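Ribonucleoside-diphosphate reductase (Pseudomonas aeruginosa, PDB 5IM3) probably catalyses the reduction of ribonucleoside diphosphates to deoxyribonucleotides for DNA synthesis, and binds the allosteric nucleotide dATP in its N-terminal ATP cone. Local coordinates at residues A52-K55 / A56-V60; V105-A108 / L109-G113; R76-T79 / E80-T83; V822-N825 / D826-Y830. All coordinates share one frame; numbering follows the deposited sequence.

Interaction 1: residues A52-K55 / A56-V60; sequences AITK and AFLAV. With DTP (2'-deoxyadenosine 5'-triphosphate), chain D.
I53 and F57, one turn apart on helix 46-60 of the ATP cone, lie side by side on the face of the helix that packs against helices 69-88 and 98-111. I53 CG2 approaches the F57 ring at its edge and in its plane, 3.6 Å from F57 CE2. The backbone between them is ordinary helix, with F57 N bonded to I53 O at 3.1 Å.

K55 lies on the nucleotide side. With CG anti to the carbonyl carbon (chi1 -66°), its chain runs along the bound dATP from base to sugar. K55 CB stands over the adenine, 3.5 Å from DTP C8. CG lies somewhat farther from the same atom, and K55 CD swings outward past the edge of the base, still 3.5 Å from DTP C8. The chain then bends at chi4 (134°), which carries K55 NZ to 3.7 Å from DTP O5', with C5' equally near.

Two alanines continue the apolar surface, and the CB atoms of A56 and A59 lie over the same face of the purine as K55 CB. A56 CB is 3.7 Å from DTP N3. R37, Q102, Y124 and R132 supply hydrogen bonds to the same nucleotide, whereas helix 46-60 meets it mainly by apolar contact. One turn beyond K55, A59 CB meets the far end of the purine, 3.5 Å from DTP N1.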
loop_
_atom_site.group_PDB
_atom_site.type_symbol
_atom_site.label_atom_id
_atom_site.label_comp_id
_atom_site.label_asym_id
_atom_site.label_seq_id
_atom_site.Cartn_x
_atom_site.Cartn_y
_atom_site.Cartn_z
ATOM N N ALA A 52 33.759 33.256 42.393
ATOM C CA ALA A 52 33.960 33.656 41.004
ATOM C C ALA A 52 32.664 34.171 40.387
ATOM O O ALA A 52 32.628 35.265 39.812
ATOM C CB ALA A 52 34.513 32.482 40.196
ATOM N N ILE A 53 31.586 33.394 40.501
ATOM C CA ILE A 53 30.310 33.799 39.917
ATOM C C ILE A 53 29.801 35.074 40.579
ATOM O O ILE A 53 29.236 35.953 39.915
ATOM C CB ILE A 53 29.283 32.657 40.030
ATOM C CG1 ILE A 53 29.806 31.399 39.333
ATOM C CG2 ILE A 53 27.940 33.080 39.429
ATOM C CD1 ILE A 53 28.892 30.200 39.462
ATOM N N THR A 54 29.980 35.194 41.896
ATOM C CA THR A 54 29.522 36.391 42.593
ATOM C C THR A 54 30.251 37.632 42.092
ATOM O O THR A 54 29.645 38.700 41.948
ATOM C CB THR A 54 29.712 36.230 44.102
ATOM O OG1 THR A 54 29.035 35.049 44.547
ATOM C CG2 THR A 54 29.153 37.437 44.847
ATOM N N LYS A 55 31.556 37.513 41.827
ATOM C CA LYS A 55 32.297 38.629 41.247
ATOM C C LYS A 55 31.639 39.110 39.960
ATOM O O LYS A 55 31.525 40.319 39.726
ATOM C CB LYS A 55 33.745 38.225 40.969
ATOM C CG LYS A 55 34.599 37.924 42.196
ATOM C CD LYS A 55 36.067 37.784 41.790
ATOM C CE LYS A 55 36.926 37.132 42.868
ATOM N NZ LYS A 55 37.831 36.071 42.313
ATOM N N ALA A 56 31.200 38.176 39.112
ATOM C CA ALA A 56 30.632 38.553 37.822
ATOM C C ALA A 56 29.275 39.228 37.977
ATOM O O ALA A 56 28.934 40.117 37.190
ATOM C CB ALA A 56 30.512 37.323 36.922
ATOM N N PHE A 57 28.485 38.822 38.974
ATOM C CA PHE A 57 27.221 39.508 39.220
ATOM C C PHE A 57 27.463 40.921 39.730
ATOM O O PHE A 57 26.815 41.871 39.275
ATOM C CB PHE A 57 26.372 38.716 40.213
ATOM C CG PHE A 57 25.519 37.656 39.573
ATOM C CD1 PHE A 57 24.264 37.967 39.077
ATOM C CD2 PHE A 57 25.969 36.350 39.476
ATOM C CE1 PHE A 57 23.476 36.996 38.490
ATOM C CE2 PHE A 57 25.185 35.374 38.888
ATOM C CZ PHE A 57 23.939 35.697 38.395
ATOM N N LEU A 58 28.400 41.084 40.665
ATOM C CA LEU A 58 28.697 42.404 41.204
ATOM C C LEU A 58 29.395 43.306 40.200
ATOM O O LEU A 58 29.474 44.516 40.434
ATOM C CB LEU A 58 29.554 42.272 42.464
ATOM C CG LEU A 58 28.784 41.875 43.723
ATOM C CD1 LEU A 58 29.747 41.479 44.832
ATOM C CD2 LEU A 58 27.871 43.011 44.182
ATOM N N ALA A 59 29.891 42.758 39.092
ATOM C CA ALA A 59 30.531 43.589 38.080
ATOM C C ALA A 59 29.499 44.264 37.188
ATOM O O ALA A 59 29.626 45.452 36.875
ATOM C CB ALA A 59 31.492 42.746 37.242
ATOM N N VAL A 60 28.467 43.528 36.778
ATOM C CA VAL A 60 27.459 44.103 35.897
ATOM C C VAL A 60 26.456 44.928 36.693
ATOM O O VAL A 60 25.962 45.948 36.200
ATOM C CB VAL A 60 26.768 42.991 35.089
ATOM C CG1 VAL A 60 27.813 42.099 34.429
ATOM C CG2 VAL A 60 25.845 42.172 35.970
HETATM P PG DTP D . 43.863 35.023 36.681
HETATM O O1G DTP D . 43.651 34.404 37.973
HETATM O O2G DTP D . 44.070 36.502 36.746
HETATM O O3G DTP D . 44.975 34.396 35.896
HETATM P PB DTP D . 41.095 34.321 36.140
HETATM O O1B DTP D . 41.131 33.149 37.030
HETATM O O2B DTP D . 40.307 33.998 34.879
HETATM O O3B DTP D . 42.569 34.804 35.783
HETATM P PA DTP D . 40.416 35.907 38.451
HETATM O O1A DTP D . 40.446 37.372 38.646
HETATM O O2A DTP D . 41.574 35.209 39.181
HETATM O O3A DTP D . 40.464 35.567 36.898
HETATM O "O5'" DTP D . 39.076 35.213 38.891
HETATM C "C5'" DTP D . 37.823 35.857 38.615
HETATM C "C4'" DTP D . 36.888 34.964 37.835
HETATM O "O4'" DTP D . 35.527 35.347 38.126
HETATM C "C3'" DTP D . 37.049 35.036 36.309
HETATM O "O3'" DTP D . 37.293 33.737 35.768
HETATM C "C2'" DTP D . 35.709 35.573 35.805
HETATM C "C1'" DTP D . 35.008 36.094 37.047
HETATM N N9 DTP D . 35.197 37.518 37.316
HETATM C C8 DTP D . 35.976 38.119 38.268
HETATM N N7 DTP D . 35.973 39.429 38.214
HETATM C C5 DTP D . 35.128 39.711 37.151
HETATM C C6 DTP D . 34.704 40.921 36.572
HETATM N N6 DTP D . 35.145 42.123 36.953
HETATM N N1 DTP D . 33.835 40.852 35.542
HETATM C C2 DTP D . 33.432 39.651 35.120
HETATM N N3 DTP D . 33.777 38.445 35.573
HETATM C C4 DTP D . 34.635 38.543 36.595
#

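Interaction 2: residues V105-A108 / L109-G113; sequences VELA and LMRAG
A Schellman motif closes helix 98-111 of the ATP cone, just past the last regular helical bond, A112 N to A108 O at 3.2 Å, whose donor lies 28° off the plane of the A108 carbonyl. The motif itself is set by G113, which takes a positive phi of 70°, turns its N back to M110 O at 2.9 Å and leads the chain out of the helix.

On one flank L107 and R111 lie side by side. L107 CG is anti to the backbone N (chi1 178°), which brings CD1 alongside the aliphatic part of the arginine, 3.8 Å from R111 CG and near the guanidinium plane at its edge. Both residues also pack on G113 of the second subunit.

M110 runs extended back along the helix, so that its terminal CE reaches E106 CB at 4.2 Å; M110 of the second subunit packs against it too. The E106 carboxylate is held from both chains: OE2 forms a salt bridge to R125, while OE1 meets R119 and Q115 of the second subunit. These charges probably stabilise its ionised form in a buried setting between two cones.

The inward flank belongs to V105 and L109, which rest on I53 of helix 46-60. There L109 N points at V105 O along a nearly straight 3.1 Å bond, and V105 CG1 stands 4.2 Å from L109 CD1.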
loop_
_atom_site.group_PDB
_atom_site.type_symbol
_atom_site.label_atom_id
_atom_site.label_comp_id
_atom_site.label_asym_id
_atom_site.label_seq_id
_atom_site.Cartn_x
_atom_site.Cartn_y
_atom_site.Cartn_z
ATOM N N VAL A 105 31.211 26.614 34.433
ATOM C CA VAL A 105 30.621 27.792 35.061
ATOM C C VAL A 105 29.908 28.641 34.016
ATOM O O VAL A 105 28.765 29.070 34.217
ATOM C CB VAL A 105 31.698 28.600 35.810
ATOM C CG1 VAL A 105 31.182 29.993 36.173
ATOM C CG2 VAL A 105 32.138 27.855 37.065
ATOM N N GLU A 106 30.576 28.902 32.889
ATOM C CA GLU A 106 29.929 29.635 31.806
ATOM C C GLU A 106 28.674 28.913 31.340
ATOM O O GLU A 106 27.651 29.548 31.059
ATOM C CB GLU A 106 30.894 29.821 30.634
ATOM C CG GLU A 106 32.057 30.768 30.908
ATOM C CD GLU A 106 32.988 30.920 29.712
ATOM O OE1 GLU A 106 32.764 30.240 28.683
ATOM O OE2 GLU A 106 33.946 31.722 29.799
ATOM N N LEU A 107 28.732 27.583 31.257
ATOM C CA LEU A 107 27.578 26.817 30.804
ATOM C C LEU A 107 26.381 27.040 31.722
ATOM O O LEU A 107 25.264 27.285 31.256
ATOM C CB LEU A 107 27.937 25.332 30.726
ATOM C CG LEU A 107 26.815 24.379 30.299
ATOM C CD1 LEU A 107 26.295 24.728 28.908
ATOM C CD2 LEU A 107 27.288 22.932 30.345
ATOM N N ALA A 108 26.602 26.970 33.038
ATOM C CA ALA A 108 25.504 27.133 33.985
ATOM C C ALA A 108 24.901 28.530 33.892
ATOM O O ALA A 108 23.675 28.688 33.864
ATOM C CB ALA A 108 25.993 26.849 35.406
ATOM N N LEU A 109 25.751 29.560 33.850
ATOM C CA LEU A 109 25.253 30.922 33.678
ATOM C C LEU A 109 24.452 31.054 32.388
ATOM O O LEU A 109 23.398 31.702 32.364
ATOM C CB LEU A 109 26.418 31.912 33.677
ATOM C CG LEU A 109 27.018 32.278 35.037
ATOM C CD1 LEU A 109 28.403 32.894 34.865
ATOM C CD2 LEU A 109 26.093 33.229 35.786
ATOM N N MET A 110 24.933 30.434 31.307
ATOM C CA MET A 110 24.296 30.599 30.006
ATOM C C MET A 110 22.956 29.876 29.937
ATOM O O MET A 110 21.977 30.429 29.425
ATOM C CB MET A 110 25.229 30.097 28.907
ATOM C CG MET A 110 26.431 30.989 28.670
ATOM S SD MET A 110 27.517 30.305 27.413
ATOM C CE MET A 110 28.839 31.515 27.396
ATOM N N ARG A 111 22.890 28.634 30.428
ATOM C CA ARG A 111 21.629 27.902 30.380
ATOM C C ARG A 111 20.563 28.553 31.248
ATOM O O ARG A 111 19.372 28.360 30.991
ATOM C CB ARG A 111 21.831 26.446 30.809
ATOM C CG ARG A 111 22.686 25.629 29.852
ATOM C CD ARG A 111 22.558 24.138 30.120
ATOM N NE ARG A 111 21.434 23.548 29.390
ATOM C CZ ARG A 111 21.543 22.833 28.272
ATOM N NH1 ARG A 111 22.731 22.590 27.729
ATOM N NH2 ARG A 111 20.453 22.345 27.691
ATOM N N ALA A 112 20.966 29.314 32.264
ATOM C CA ALA A 112 20.042 30.072 33.094
ATOM C C ALA A 112 19.600 31.379 32.449
ATOM O O ALA A 112 18.878 32.152 33.086
ATOM C CB ALA A 112 20.680 30.366 34.453
ATOM N N GLY A 113 20.013 31.647 31.213
ATOM C CA GLY A 113 19.623 32.872 30.545
ATOM C C GLY A 113 20.248 34.133 31.098
ATOM O O GLY A 113 19.726 35.223 30.856
#

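Interaction 3: residues R76-T79 / E80-T83; sequences RRLT and EQVT
Q81 lies alongside two side chains of the preceding turn, R77 and L78, all pointing the same way. Its amide oxygen OE1 is 3.8 Å from R77 NH1, a separation longer than a hydrogen bond, and the amide and guanidinium planes stand 80° apart, so the two groups are neighbours without being paired. The other end of the amide, NE2, sits 3.7 Å from the methyl L78 CD2. Q81 reaches both because CG lies between the backbone N and the carbonyl carbon (chi1 59°), an uncommon choice on a helix that presses CG against the turn below, 3.3 Å from L78 O. R77 extends to meet it and then bends at chi3.

In the backbone, Q81 N and T83 N make nearly straight bonds to R77 O and T79 O, the latter pair 3.0 Å apart. E80 N is instead shared between R76 O, in a bent bond of 3.1 Å, and, weakly, R77 O. The stretch is the middle of helix 69-88 in the ATP cone, a small helical bundle capped by a short beta sheet, which binds dATP. V82 CG2 lies 3.3 Å from L78 O, and V82 itself faces A108 of helix 98-111 and I49 of helix 46-60.

Two threonines tie this helix to its neighbours. T79 OG1 is hydrogen-bonded to V75 O one turn back and to T50 OG1 of helix 46-60. T83 OG1 shares hydrogen bonds with D46 OD1 and Y44 OH; Y44 lines a dATP pocket, which makes T83 a second-shell contact of that site.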
loop_
_atom_site.group_PDB
_atom_site.type_symbol
_atom_site.label_atom_id
_atom_site.label_comp_id
_atom_site.label_asym_id
_atom_site.label_seq_id
_atom_site.Cartn_x
_atom_site.Cartn_y
_atom_site.Cartn_z
ATOM N N ARG A 76 24.535 29.982 44.433
ATOM C CA ARG A 76 24.623 28.662 45.047
ATOM C C ARG A 76 23.853 27.620 44.250
ATOM O O ARG A 76 24.178 26.429 44.308
ATOM C CB ARG A 76 24.111 28.718 46.486
ATOM C CG ARG A 76 24.973 29.559 47.410
ATOM C CD ARG A 76 24.371 29.650 48.805
ATOM N NE ARG A 76 24.258 28.343 49.451
ATOM C CZ ARG A 76 23.714 28.138 50.651
ATOM N NH1 ARG A 76 23.224 29.150 51.349
ATOM N NH2 ARG A 76 23.656 26.916 51.157
ATOM N N ARG A 77 22.828 28.042 43.506
ATOM C CA ARG A 77 22.147 27.117 42.609
ATOM C C ARG A 77 23.029 26.770 41.417
ATOM O O ARG A 77 23.141 25.599 41.037
ATOM C CB ARG A 77 20.822 27.719 42.142
ATOM C CG ARG A 77 20.010 26.809 41.232
ATOM C CD ARG A 77 18.723 27.478 40.770
ATOM N NE ARG A 77 18.982 28.709 40.028
ATOM C CZ ARG A 77 19.360 28.753 38.753
ATOM N NH1 ARG A 77 19.535 27.633 38.064
ATOM N NH2 ARG A 77 19.573 29.923 38.165
ATOM N N LEU A 78 23.670 27.776 40.820
ATOM C CA LEU A 78 24.587 27.523 39.714
ATOM C C LEU A 78 25.793 26.716 40.179
ATOM O O LEU A 78 26.238 25.796 39.482
ATOM C CB LEU A 78 25.034 28.847 39.095
ATOM C CG LEU A 78 23.933 29.745 38.529
ATOM C CD1 LEU A 78 24.520 31.079 38.109
ATOM C CD2 LEU A 78 23.231 29.078 37.360
ATOM N N THR A 79 26.334 27.046 41.355
ATOM C CA THR A 79 27.471 26.300 41.882
ATOM C C THR A 79 27.112 24.843 42.131
ATOM O O THR A 79 27.953 23.956 41.948
ATOM C CB THR A 79 27.970 26.947 43.177
ATOM O OG1 THR A 79 28.375 28.297 42.913
ATOM C CG2 THR A 79 29.152 26.176 43.754
ATOM N N GLU A 80 25.871 24.574 42.544
ATOM C CA GLU A 80 25.469 23.207 42.852
ATOM C C GLU A 80 25.414 22.350 41.594
ATOM O O GLU A 80 25.955 21.238 41.565
ATOM C CB GLU A 80 24.116 23.214 43.567
ATOM C CG GLU A 80 23.452 21.847 43.676
ATOM C CD GLU A 80 24.320 20.824 44.383
ATOM O OE1 GLU A 80 25.280 21.227 45.075
ATOM O OE2 GLU A 80 24.042 19.614 44.245
ATOM N N GLN A 81 24.761 22.844 40.540
ATOM C CA GLN A 81 24.651 22.056 39.318
ATOM C C GLN A 81 25.986 21.933 38.595
ATOM O O GLN A 81 26.141 21.036 37.760
ATOM C CB GLN A 81 23.591 22.654 38.389
ATOM C CG GLN A 81 23.834 24.091 37.968
ATOM C CD GLN A 81 22.622 24.701 37.282
ATOM O OE1 GLN A 81 21.480 24.390 37.622
ATOM N NE2 GLN A 81 22.867 25.570 36.309
ATOM N N VAL A 82 26.953 22.800 38.900
ATOM C CA VAL A 82 28.310 22.601 38.400
ATOM C C VAL A 82 29.000 21.489 39.176
ATOM O O VAL A 82 29.487 20.512 38.594
ATOM C CB VAL A 82 29.108 23.918 38.471
ATOM C CG1 VAL A 82 30.609 23.661 38.276
ATOM C CG2 VAL A 82 28.598 24.901 37.427
ATOM N N THR A 83 29.055 21.622 40.504
ATOM C CA THR A 83 29.658 20.579 41.325
ATOM C C THR A 83 28.978 19.236 41.099
ATOM O O THR A 83 29.637 18.191 41.140
ATOM C CB THR A 83 29.589 20.972 42.804
ATOM O OG1 THR A 83 30.313 22.192 43.010
ATOM C CG2 THR A 83 30.182 19.881 43.690
#

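Interaction 4: residues V822-N825 / D826-Y830; sequences VMVN and DLKYY
M823 O is gripped by two amides of the following turn on helix 821-829, in the barrel domain of the reductase: L827 N makes the sounder bond at 3.0 Å, and D826 N adds a weak, bent one. D826 N also reaches back to V822 O at 2.9 Å, so its single N-H is shared between two carbonyls.

Side chains one turn apart also touch lightly. M823 CG meets L827 CD1 at 4.3 Å on the flank where L827 meets L792 of strand 792-795. V824 and K828 point the same way. The lysine, fully extended beyond CG, passes V824 O with K828 CG at 3.4 Å. It touches the valine methyl V824 CG1 only with K828 CE, 3.9 Å away, before NZ forms a salt bridge with E214.

N825 and the tyrosines turn to the second subunit. N825 packs on L58 and V822 on T54 of that chain, both in its ATP cone; the N825 amide nitrogen ND2 is buried and has no hydrogen-bonding partner in the model. The H72 ring of the second subunit stacks on Y829 and meets Y830 with the planes about 85° apart, while Y829 OH has a weak hydrogen bond to D73 of the same chain. The helix therefore forms part of a docking surface between a barrel and a neighbouring cone. At the helix end, Y830 N bonds to D826 O, and Y829 CD2 stands 3.6 Å above the plane of the Y830 ring, over its centre.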
loop_
_atom_site.group_PDB
_atom_site.type_symbol
_atom_site.label_atom_id
_atom_site.label_comp_id
_atom_site.label_asym_id
_atom_site.label_seq_id
_atom_site.Cartn_x
_atom_site.Cartn_y
_atom_site.Cartn_z
ATOM N N VAL A 822 30.545 29.756 5.208
ATOM C CA VAL A 822 29.140 29.388 5.371
ATOM C C VAL A 822 28.571 28.870 4.055
ATOM O O VAL A 822 27.784 27.917 4.038
ATOM C CB VAL A 822 28.318 30.572 5.919
ATOM C CG1 VAL A 822 28.832 30.993 7.291
ATOM C CG2 VAL A 822 28.343 31.743 4.959
ATOM N N MET A 823 28.964 29.478 2.932
ATOM C CA MET A 823 28.518 28.987 1.632
ATOM C C MET A 823 28.976 27.552 1.407
ATOM O O MET A 823 28.220 26.725 0.887
ATOM C CB MET A 823 29.039 29.898 0.520
ATOM C CG MET A 823 28.678 29.442 -0.889
ATOM S SD MET A 823 26.899 29.364 -1.188
ATOM C CE MET A 823 26.440 31.089 -1.015
ATOM N N VAL A 824 30.216 27.240 1.794
ATOM C CA VAL A 824 30.714 25.874 1.660
ATOM C C VAL A 824 29.891 24.922 2.517
ATOM O O VAL A 824 29.544 23.818 2.086
ATOM C CB VAL A 824 32.210 25.816 2.028
ATOM C CG1 VAL A 824 32.706 24.372 2.071
ATOM C CG2 VAL A 824 33.025 26.635 1.040
ATOM N N ASN A 825 29.580 25.329 3.751
ATOM C CA ASN A 825 28.793 24.479 4.635
ATOM C C ASN A 825 27.375 24.286 4.114
ATOM O O ASN A 825 26.763 23.240 4.361
ATOM C CB ASN A 825 28.764 25.075 6.042
ATOM C CG ASN A 825 28.073 24.172 7.042
ATOM O OD1 ASN A 825 28.653 23.197 7.517
ATOM N ND2 ASN A 825 26.828 24.501 7.378
ATOM N N ASP A 826 26.838 25.273 3.393
ATOM C CA ASP A 826 25.505 25.125 2.819
ATOM C C ASP A 826 25.525 24.184 1.620
ATOM O O ASP A 826 24.597 23.390 1.435
ATOM C CB ASP A 826 24.946 26.491 2.414
ATOM C CG ASP A 826 24.429 27.288 3.598
ATOM O OD1 ASP A 826 24.114 26.675 4.641
ATOM O OD2 ASP A 826 24.332 28.530 3.487
ATOM N N LEU A 827 26.576 24.255 0.799
ATOM C CA LEU A 827 26.656 23.391 -0.375
ATOM C C LEU A 827 26.737 21.922 0.021
ATOM O O LEU A 827 26.064 21.074 -0.578
ATOM C CB LEU A 827 27.857 23.785 -1.237
ATOM C CG LEU A 827 27.690 25.087 -2.022
ATOM C CD1 LEU A 827 29.011 25.503 -2.646
ATOM C CD2 LEU A 827 26.620 24.940 -3.094
ATOM N N LYS A 828 27.553 21.598 1.025
ATOM C CA LYS A 828 27.602 20.225 1.523
ATOM C C LYS A 828 26.232 19.774 2.013
ATOM O O LYS A 828 25.765 18.679 1.674
ATOM C CB LYS A 828 28.632 20.107 2.645
ATOM C CG LYS A 828 30.052 20.409 2.225
ATOM C CD LYS A 828 31.005 20.180 3.380
ATOM C CE LYS A 828 32.418 20.593 3.030
ATOM N NZ LYS A 828 33.321 20.474 4.206
ATOM N N TYR A 829 25.571 20.610 2.819
ATOM C CA TYR A 829 24.257 20.251 3.340
ATOM C C TYR A 829 23.281 19.951 2.211
ATOM O O TYR A 829 22.452 19.041 2.325
ATOM C CB TYR A 829 23.720 21.375 4.226
ATOM C CG TYR A 829 22.363 21.082 4.829
ATOM C CD1 TYR A 829 22.245 20.319 5.983
ATOM C CD2 TYR A 829 21.201 21.570 4.246
ATOM C CE1 TYR A 829 21.007 20.050 6.540
ATOM C CE2 TYR A 829 19.959 21.307 4.795
ATOM C CZ TYR A 829 19.867 20.546 5.942
ATOM O OH TYR A 829 18.632 20.280 6.493
ATOM N N TYR A 830 23.368 20.698 1.112
ATOM C CA TYR A 830 22.471 20.528 -0.021
ATOM C C TYR A 830 23.080 19.672 -1.129
ATOM O O TYR A 830 22.565 19.664 -2.253
ATOM C CB TYR A 830 22.057 21.895 -0.566
ATOM C CG TYR A 830 21.125 22.652 0.353
ATOM C CD1 TYR A 830 19.802 22.257 0.508
ATOM C CD2 TYR A 830 21.564 23.763 1.066
ATOM C CE1 TYR A 830 18.944 22.942 1.349
ATOM C CE2 TYR A 830 20.710 24.455 1.909
ATOM C CZ TYR A 830 19.400 24.038 2.044
ATOM O OH TYR A 830 18.539 24.714 2.879
#

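Interactions 1, 2 and 3 occupy three helices of a single ATP cone and meet in its interior, with centres 10 to 15 Å apart. I53 CG1 of interaction 1 touches V105 CG1 of interaction 2 at 3.7 Å, and L109 CD2 of interaction 2 meets L78 CD1 of interaction 3 at 3.5 Å. Interaction 1 carries the base of one dATP, and its A52 also touches a second dATP; the side chain of T83 in interaction 3 lies about 7 Å from a bound dATP. Interaction 4 belongs to the barrel, its centre about 40 Å from that of interaction 1, yet like interaction 2 it touches the second subunit.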